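Rho guanyl nucleotide exchange factor (Rom2), putative (Aspergillus fumigatus Af293, PDB 5O51) probably acts as a guanine nucleotide exchange factor for Rho-type GTPases, this piece being its CNH domain, which is a beta-propeller. Local coordinates at residues S63-L76 against V79-E91. Residues are numbered along the deposited sequence; the frame is centred on the assembly and turned at random.
Sequences SQVTQIDTLEEYQL and VLANKTLSSYPME
V79 presents its two methyl groups to different residues of strand 65-71: CG1 meets V65 CG1 at 4.1 Å, the side chains slanting across each other, while CG2 lies against CG1 and CD1 of I68, which runs alongside and points the same way. V65 CG2 carries this apolar row on to A81 CB, and C24 of strand 22-28 covers V65 and I68. On the other face L80, with CG anti to the backbone N (chi1 -179°), brings CB to 4.2 Å from Q67 CB and CG to 3.8 Å from T66 OG1. Two residues, T66 and Q67, stand opposite the single L80, a classic beta bulge, gripping its backbone through T66 N to L80 O (3.0 Å) and the straight bond from L80 N to Q67 O (2.9 Å); Q67 NE2 hydrogen-bonds F116 O. Beside the type I' turn from A81 to T84, N82 N donates to Q64 O (3.0 Å) and the two side chains run alongside one another, amide planes 70° apart. At the far end M90 folds back at chi2 (82°) and chi3, which brings CE to 3.9 Å from T70 CG2, nearly perpendicular to T70, and M90 N bonds to Q75 O (2.9 Å). Q75 is held by NE2 bonding to E72 O in the carbonyl plane. Antiparallel strands 65-71, 76-81, 84-89 and 107-110 form one four-stranded blade of the CNH beta-propeller.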
ATOM      1  N   SER A  63      -3.811  19.452   0.943  1.00 41.75           N
ATOM      2  CA  SER A  63      -4.276  19.294  -0.388  1.00 45.28           C
ATOM      3  C   SER A  63      -3.486  18.217  -1.101  1.00 40.90           C
ATOM      4  O   SER A  63      -2.363  17.965  -0.739  1.00 39.66           O
ATOM      5  CB  SER A  63      -4.207  20.678  -1.088  1.00 52.44           C
ATOM      6  OG  SER A  63      -3.037  20.817  -1.856  1.00 58.13           O
ATOM      7  N   GLN A  64      -4.087  17.586  -2.118  1.00 41.81           N
ATOM      8  CA  GLN A  64      -3.435  16.526  -2.910  1.00 45.45           C
ATOM      9  C   GLN A  64      -2.894  15.376  -2.040  1.00 40.41           C
ATOM     10  O   GLN A  64      -1.750  14.971  -2.215  1.00 37.77           O
ATOM     11  CB  GLN A  64      -2.266  17.117  -3.697  1.00 53.80           C
ATOM     12  CG  GLN A  64      -2.604  18.375  -4.466  1.00 66.00           C
ATOM     13  CD  GLN A  64      -3.559  18.079  -5.575  1.00 67.89           C
ATOM     14  OE1 GLN A  64      -3.278  17.251  -6.445  1.00 75.31           O
ATOM     15  NE2 GLN A  64      -4.695  18.766  -5.574  1.00 75.79           N
ATOM     16  N   VAL A  65      -3.674  14.922  -1.061  1.00 39.24           N
ATOM     17  CA  VAL A  65      -3.209  13.840  -0.123  1.00 34.17           C
ATOM     18  C   VAL A  65      -3.261  12.507  -0.860  1.00 31.65           C
ATOM     19  O   VAL A  65      -4.348  11.982  -1.112  1.00 41.62           O
ATOM     20  CB  VAL A  65      -4.024  13.757   1.163  1.00 34.71           C
ATOM     21  CG1 VAL A  65      -3.438  12.663   2.066  1.00 34.05           C
ATOM     22  CG2 VAL A  65      -3.993  15.120   1.889  1.00 36.37           C
ATOM     23  N   THR A  66      -2.098  11.991  -1.256  1.00 34.97           N
ATOM     24  CA  THR A  66      -2.060  10.757  -2.038  1.00 38.50           C
ATOM     25  C   THR A  66      -1.724   9.495  -1.232  1.00 36.17           C
ATOM     26  O   THR A  66      -1.984   8.432  -1.732  1.00 42.38           O
ATOM     27  CB  THR A  66      -1.070  10.852  -3.183  1.00 35.30           C
ATOM     28  OG1 THR A  66       0.204  11.130  -2.609  1.00 39.81           O
ATOM     29  CG2 THR A  66      -1.454  11.999  -4.181  1.00 37.69           C
ATOM     30  N   GLN A  67      -1.108   9.609  -0.049  1.00 38.09           N
ATOM     31  CA  GLN A  67      -0.806   8.431   0.774  1.00 36.76           C
ATOM     32  C   GLN A  67      -0.819   8.818   2.250  1.00 36.39           C
ATOM     33  O   GLN A  67      -0.481   9.948   2.655  1.00 37.29           O
ATOM     34  CB  GLN A  67       0.485   7.751   0.249  1.00 43.96           C
ATOM     35  CG  GLN A  67       0.676   6.327   0.705  1.00 45.24           C
ATOM     36  CD  GLN A  67       2.091   5.786   0.578  1.00 47.17           C
ATOM     37  OE1 GLN A  67       2.857   6.079  -0.384  1.00 37.31           O
ATOM     38  NE2 GLN A  67       2.457   4.953   1.573  1.00 40.94           N
ATOM     39  N   ILE A  68      -1.309   7.903   3.074  1.00 35.04           N
ATOM     40  CA  ILE A  68      -1.504   8.113   4.489  1.00 32.21           C
ATOM     41  C   ILE A  68      -1.301   6.792   5.268  1.00 36.94           C
ATOM     42  O   ILE A  68      -1.682   5.705   4.794  1.00 38.84           O
ATOM     43  CB  ILE A  68      -2.883   8.731   4.765  1.00 38.75           C
ATOM     44  CG1 ILE A  68      -2.929   9.383   6.130  1.00 40.62           C
ATOM     45  CG2 ILE A  68      -4.051   7.740   4.604  1.00 37.88           C
ATOM     46  CD1 ILE A  68      -4.113  10.360   6.241  1.00 50.47           C
ATOM     47  N   ASP A  69      -0.690   6.885   6.431  1.00 35.03           N
ATOM     48  CA  ASP A  69      -0.423   5.740   7.320  1.00 37.99           C
ATOM     49  C   ASP A  69      -0.206   6.242   8.753  1.00 42.82           C
ATOM     50  O   ASP A  69      -0.348   7.479   9.030  1.00 39.12           O
ATOM     51  CB  ASP A  69       0.815   4.998   6.844  1.00 39.91           C
ATOM     52  CG  ASP A  69       0.774   3.469   7.148  1.00 53.33           C
ATOM     53  OD1 ASP A  69       0.010   2.984   8.037  1.00 42.10           O
ATOM     54  OD2 ASP A  69       1.542   2.773   6.475  1.00 64.07           O
ATOM     55  N   THR A  70       0.069   5.302   9.664  1.00 40.54           N
ATOM     56  CA  THR A  70       0.356   5.580  11.103  1.00 45.60           C
ATOM     57  C   THR A  70       1.596   4.840  11.589  1.00 48.52           C
ATOM     58  O   THR A  70       1.953   3.867  10.979  1.00 47.46           O
ATOM     59  CB  THR A  70      -0.747   5.070  12.060  1.00 49.17           C
ATOM     60  OG1 THR A  70      -1.073   3.710  11.731  1.00 48.14           O
ATOM     61  CG2 THR A  70      -1.995   5.953  12.015  1.00 48.81           C
ATOM     62  N   LEU A  71       2.223   5.326  12.679  1.00 51.18           N
ATOM     63  CA  LEU A  71       3.105   4.543  13.603  1.00 45.66           C
ATOM     64  C   LEU A  71       2.429   4.553  14.937  1.00 47.02           C
ATOM     65  O   LEU A  71       2.579   5.499  15.693  1.00 47.37           O
ATOM     66  CB  LEU A  71       4.456   5.230  13.813  1.00 50.22           C
ATOM     67  CG  LEU A  71       5.606   4.922  12.872  1.00 58.03           C
ATOM     68  CD1 LEU A  71       5.204   5.428  11.525  1.00 62.57           C
ATOM     69  CD2 LEU A  71       6.922   5.586  13.328  1.00 58.58           C
ATOM     70  N   GLU A  72       1.663   3.529  15.252  1.00 46.73           N
ATOM     71  CA  GLU A  72       0.728   3.615  16.383  1.00 57.59           C
ATOM     72  C   GLU A  72       1.494   3.630  17.725  1.00 54.38           C
ATOM     73  O   GLU A  72       1.037   4.247  18.710  1.00 50.79           O
ATOM     74  CB  GLU A  72      -0.328   2.476  16.296  1.00 66.97           C
ATOM     75  CG  GLU A  72      -1.613   2.688  17.110  1.00 75.88           C
ATOM     76  CD  GLU A  72      -2.851   3.118  16.286  1.00 77.34           C
ATOM     77  OE1 GLU A  72      -2.788   4.162  15.621  1.00 67.94           O
ATOM     78  OE2 GLU A  72      -3.916   2.446  16.340  1.00 78.68           O
ATOM     79  N   GLU A  73       2.675   3.018  17.715  1.00 53.24           N
ATOM     80  CA  GLU A  73       3.532   2.899  18.895  1.00 65.98           C
ATOM     81  C   GLU A  73       4.044   4.266  19.349  1.00 64.25           C
ATOM     82  O   GLU A  73       4.210   4.469  20.572  1.00 55.02           O
ATOM     83  CB  GLU A  73       4.703   1.923  18.615  1.00 68.49           C
ATOM     84  CG  GLU A  73       5.741   1.780  19.718  1.00 86.32           C
ATOM     85  CD  GLU A  73       5.206   1.097  20.975  1.00 95.24           C
ATOM     86  OE1 GLU A  73       4.793  -0.082  20.892  1.00108.81           O
ATOM     87  OE2 GLU A  73       5.215   1.731  22.051  1.00 92.71           O
ATOM     88  N   TYR A  74       4.287   5.152  18.359  1.00 57.06           N
ATOM     89  CA  TYR A  74       4.768   6.535  18.551  1.00 55.08           C
ATOM     90  C   TYR A  74       3.684   7.602  18.395  1.00 49.99           C
ATOM     91  O   TYR A  74       3.971   8.799  18.337  1.00 46.94           O
ATOM     92  CB  TYR A  74       5.879   6.801  17.548  1.00 57.39           C
ATOM     93  CG  TYR A  74       7.053   5.983  17.906  1.00 62.45           C
ATOM     94  CD1 TYR A  74       7.170   4.676  17.475  1.00 72.07           C
ATOM     95  CD2 TYR A  74       8.020   6.486  18.765  1.00 68.93           C
ATOM     96  CE1 TYR A  74       8.251   3.896  17.860  1.00 82.27           C
ATOM     97  CE2 TYR A  74       9.105   5.727  19.154  1.00 73.36           C
ATOM     98  CZ  TYR A  74       9.223   4.431  18.697  1.00 84.01           C
ATOM     99  OH  TYR A  74      10.312   3.677  19.066  1.00 82.79           O
ATOM    100  N   GLN A  75       2.438   7.159  18.286  1.00 45.24           N
ATOM    101  CA  GLN A  75       1.301   8.049  18.112  1.00 44.62           C
ATOM    102  C   GLN A  75       1.560   9.123  17.016  1.00 42.80           C
ATOM    103  O   GLN A  75       1.297  10.299  17.232  1.00 40.87           O
ATOM    104  CB  GLN A  75       0.923   8.645  19.466  1.00 49.02           C
ATOM    105  CG  GLN A  75       0.403   7.592  20.492  1.00 50.43           C
ATOM    106  CD  GLN A  75      -0.966   7.035  20.066  1.00 54.77           C
ATOM    107  OE1 GLN A  75      -2.025   7.696  20.218  1.00 51.56           O
ATOM    108  NE2 GLN A  75      -0.942   5.856  19.454  1.00 53.73           N
ATOM    109  N   LEU A  76       2.059   8.671  15.857  1.00 42.23           N
ATOM    110  CA  LEU A  76       2.290   9.538  14.684  1.00 45.87           C
ATOM    111  C   LEU A  76       1.375   9.182  13.510  1.00 41.39           C
ATOM    112  O   LEU A  76       1.232   7.976  13.107  1.00 37.38           O
ATOM    113  CB  LEU A  76       3.754   9.499  14.215  1.00 46.17           C
ATOM    114  CG  LEU A  76       4.797  10.023  15.186  1.00 54.33           C
ATOM    115  CD1 LEU A  76       6.188   9.928  14.570  1.00 57.29           C
ATOM    116  CD2 LEU A  76       4.512  11.430  15.640  1.00 53.69           C
ATOM    117  N   VAL A  79       1.665  11.559   6.553  1.00 37.82           N
ATOM    118  CA  VAL A  79       0.869  12.125   5.448  1.00 36.71           C
ATOM    119  C   VAL A  79       1.741  12.571   4.270  1.00 37.84           C
ATOM    120  O   VAL A  79       2.612  13.401   4.440  1.00 41.27           O
ATOM    121  CB  VAL A  79       0.062  13.324   5.962  1.00 37.42           C
ATOM    122  CG1 VAL A  79      -0.688  14.040   4.837  1.00 39.67           C
ATOM    123  CG2 VAL A  79      -0.916  12.847   7.046  1.00 43.91           C
ATOM    124  N   LEU A  80       1.455  12.059   3.071  1.00 37.10           N
ATOM    125  CA  LEU A  80       2.075  12.486   1.826  1.00 35.14           C
ATOM    126  C   LEU A  80       1.054  13.364   1.051  1.00 39.55           C
ATOM    127  O   LEU A  80       0.053  12.851   0.585  1.00 39.42           O
ATOM    128  CB  LEU A  80       2.506  11.309   1.005  1.00 39.69           C
ATOM    129  CG  LEU A  80       3.209  11.604  -0.339  1.00 47.28           C
ATOM    130  CD1 LEU A  80       4.435  12.468  -0.120  1.00 45.11           C
ATOM    131  CD2 LEU A  80       3.620  10.319  -1.048  1.00 47.58           C
ATOM    132  N   ALA A  81       1.304  14.700   0.987  1.00 38.97           N
ATOM    133  CA  ALA A  81       0.375  15.718   0.450  1.00 36.92           C
ATOM    134  C   ALA A  81       1.149  16.597  -0.535  1.00 38.33           C
ATOM    135  O   ALA A  81       2.148  17.253  -0.171  1.00 40.72           O
ATOM    136  CB  ALA A  81      -0.200  16.578   1.549  1.00 35.56           C
ATOM    137  N   ASN A  82       0.750  16.528  -1.789  1.00 42.04           N
ATOM    138  CA  ASN A  82       1.415  17.283  -2.857  1.00 47.79           C
ATOM    139  C   ASN A  82       2.917  17.135  -2.774  1.00 47.99           C
ATOM    140  O   ASN A  82       3.674  18.129  -2.698  1.00 48.46           O
ATOM    141  CB  ASN A  82       0.993  18.739  -2.779  1.00 44.25           C
ATOM    142  CG  ASN A  82       1.185  19.479  -4.110  1.00 51.30           C
ATOM    143  OD1 ASN A  82       1.301  18.885  -5.172  1.00 55.23           O
ATOM    144  ND2 ASN A  82       1.192  20.789  -4.032  1.00 53.01           N
ATOM    145  N   LYS A  83       3.313  15.866  -2.680  1.00 47.18           N
ATOM    146  CA  LYS A  83       4.714  15.386  -2.685  1.00 51.11           C
ATOM    147  C   LYS A  83       5.556  15.708  -1.486  1.00 49.01           C
ATOM    148  O   LYS A  83       6.746  15.385  -1.456  1.00 48.38           O
ATOM    149  CB  LYS A  83       5.418  15.771  -3.980  1.00 56.15           C
ATOM    150  CG  LYS A  83       4.607  15.305  -5.174  1.00 56.26           C
ATOM    151  CD  LYS A  83       5.313  15.679  -6.453  1.00 66.08           C
ATOM    152  CE  LYS A  83       4.674  14.958  -7.631  1.00 75.67           C
ATOM    153  NZ  LYS A  83       5.010  15.646  -8.904  1.00 84.64           N
ATOM    154  N   THR A  84       4.922  16.242  -0.453  1.00 49.75           N
ATOM    155  CA  THR A  84       5.607  16.523   0.794  1.00 52.58           C
ATOM    156  C   THR A  84       5.116  15.536   1.848  1.00 52.88           C
ATOM    157  O   THR A  84       3.877  15.467   2.121  1.00 39.95           O
ATOM    158  CB  THR A  84       5.328  17.958   1.265  1.00 53.61           C
ATOM    159  OG1 THR A  84       5.740  18.864   0.247  1.00 64.92           O
ATOM    160  CG2 THR A  84       6.094  18.289   2.560  1.00 53.14           C
ATOM    161  N   LEU A  85       6.098  14.860   2.465  1.00 45.76           N
ATOM    162  CA  LEU A  85       5.895  13.907   3.539  1.00 43.64           C
ATOM    163  C   LEU A  85       6.049  14.572   4.879  1.00 43.49           C
ATOM    164  O   LEU A  85       7.058  15.206   5.132  1.00 45.17           O
ATOM    165  CB  LEU A  85       6.881  12.724   3.387  1.00 43.52           C
ATOM    166  CG  LEU A  85       6.751  11.597   4.452  1.00 49.50           C
ATOM    167  CD1 LEU A  85       5.363  10.917   4.367  1.00 47.79           C
ATOM    168  CD2 LEU A  85       7.860  10.550   4.300  1.00 46.91           C
ATOM    169  N   SER A  86       5.055  14.407   5.760  1.00 45.55           N
ATOM    170  CA  SER A  86       5.048  15.052   7.080  1.00 42.16           C
ATOM    171  C   SER A  86       4.447  14.167   8.162  1.00 43.66           C
ATOM    172  O   SER A  86       3.590  13.336   7.889  1.00 41.70           O
ATOM    173  CB  SER A  86       4.210  16.387   7.107  1.00 47.85           C
ATOM    174  OG  SER A  86       4.325  17.224   5.954  1.00 47.08           O
ATOM    175  N   SER A  87       4.783  14.458   9.405  1.00 39.87           N
ATOM    176  CA  SER A  87       4.167  13.819  10.523  1.00 42.99           C
ATOM    177  C   SER A  87       3.223  14.766  11.253  1.00 44.24           C
ATOM    178  O   SER A  87       3.375  15.988  11.226  1.00 45.16           O
ATOM    179  CB  SER A  87       5.237  13.317  11.477  1.00 45.90           C
ATOM    180  OG  SER A  87       5.741  14.401  12.245  1.00 50.66           O
ATOM    181  N   TYR A  88       2.215  14.209  11.893  1.00 40.34           N
ATOM    182  CA  TYR A  88       1.390  14.955  12.843  1.00 38.83           C
ATOM    183  C   TYR A  88       1.248  14.088  14.095  1.00 43.23           C
ATOM    184  O   TYR A  88       1.158  12.858  13.997  1.00 46.51           O
ATOM    185  CB  TYR A  88      -0.002  15.179  12.306  1.00 37.76           C
ATOM    186  CG  TYR A  88      -0.152  16.036  11.111  1.00 35.56           C
ATOM    187  CD1 TYR A  88       0.124  15.542   9.853  1.00 37.83           C
ATOM    188  CD2 TYR A  88      -0.668  17.355  11.216  1.00 41.56           C
ATOM    189  CE1 TYR A  88      -0.078  16.304   8.721  1.00 34.16           C
ATOM    190  CE2 TYR A  88      -0.797  18.163  10.084  1.00 39.57           C
ATOM    191  CZ  TYR A  88      -0.487  17.599   8.847  1.00 38.81           C
ATOM    192  OH  TYR A  88      -0.630  18.304   7.703  1.00 45.12           O
ATOM    193  N   PRO A  89       1.129  14.703  15.267  1.00 46.17           N
ATOM    194  CA  PRO A  89       0.763  13.819  16.367  1.00 45.77           C
ATOM    195  C   PRO A  89      -0.695  13.336  16.247  1.00 43.09           C
ATOM    196  O   PRO A  89      -1.564  14.041  15.733  1.00 44.32           O
ATOM    197  CB  PRO A  89       0.967  14.696  17.623  1.00 48.67           C
ATOM    198  CG  PRO A  89       0.832  16.099  17.164  1.00 49.05           C
ATOM    199  CD  PRO A  89       1.167  16.129  15.673  1.00 47.13           C
ATOM    200  N   MET A  90      -0.941  12.144  16.750  1.00 40.82           N
ATOM    201  CA  MET A  90      -2.283  11.546  16.664  1.00 46.48           C
ATOM    202  C   MET A  90      -3.364  12.320  17.377  1.00 45.04           C
ATOM    203  O   MET A  90      -4.552  12.239  17.030  1.00 39.13           O
ATOM    204  CB  MET A  90      -2.274  10.096  17.216  1.00 50.78           C
ATOM    205  CG  MET A  90      -3.225   9.204  16.438  1.00 71.01           C
ATOM    206  SD  MET A  90      -2.452   8.603  14.909  1.00 65.97           S
ATOM    207  CE  MET A  90      -1.561   7.235  15.649  1.00 48.89           C
ATOM    208  N   GLU A  91      -2.988  13.080  18.389  1.00 47.03           N
ATOM    209  CA  GLU A  91      -3.968  13.982  18.989  1.00 47.41           C
ATOM    210  C   GLU A  91      -4.544  15.023  17.993  1.00 45.76           C
ATOM    211  O   GLU A  91      -5.685  15.462  18.196  1.00 46.85           O
ATOM    212  CB  GLU A  91      -3.422  14.621  20.277  1.00 57.57           C
ATOM    213  CG  GLU A  91      -2.159  15.433  20.098  1.00 70.85           C
ATOM    214  CD  GLU A  91      -1.494  15.871  21.407  1.00 86.59           C
ATOM    215  OE1 GLU A  91      -2.125  15.775  22.491  1.00 85.13           O
ATOM    216  OE2 GLU A  91      -0.323  16.340  21.329  1.00 82.43           O
TER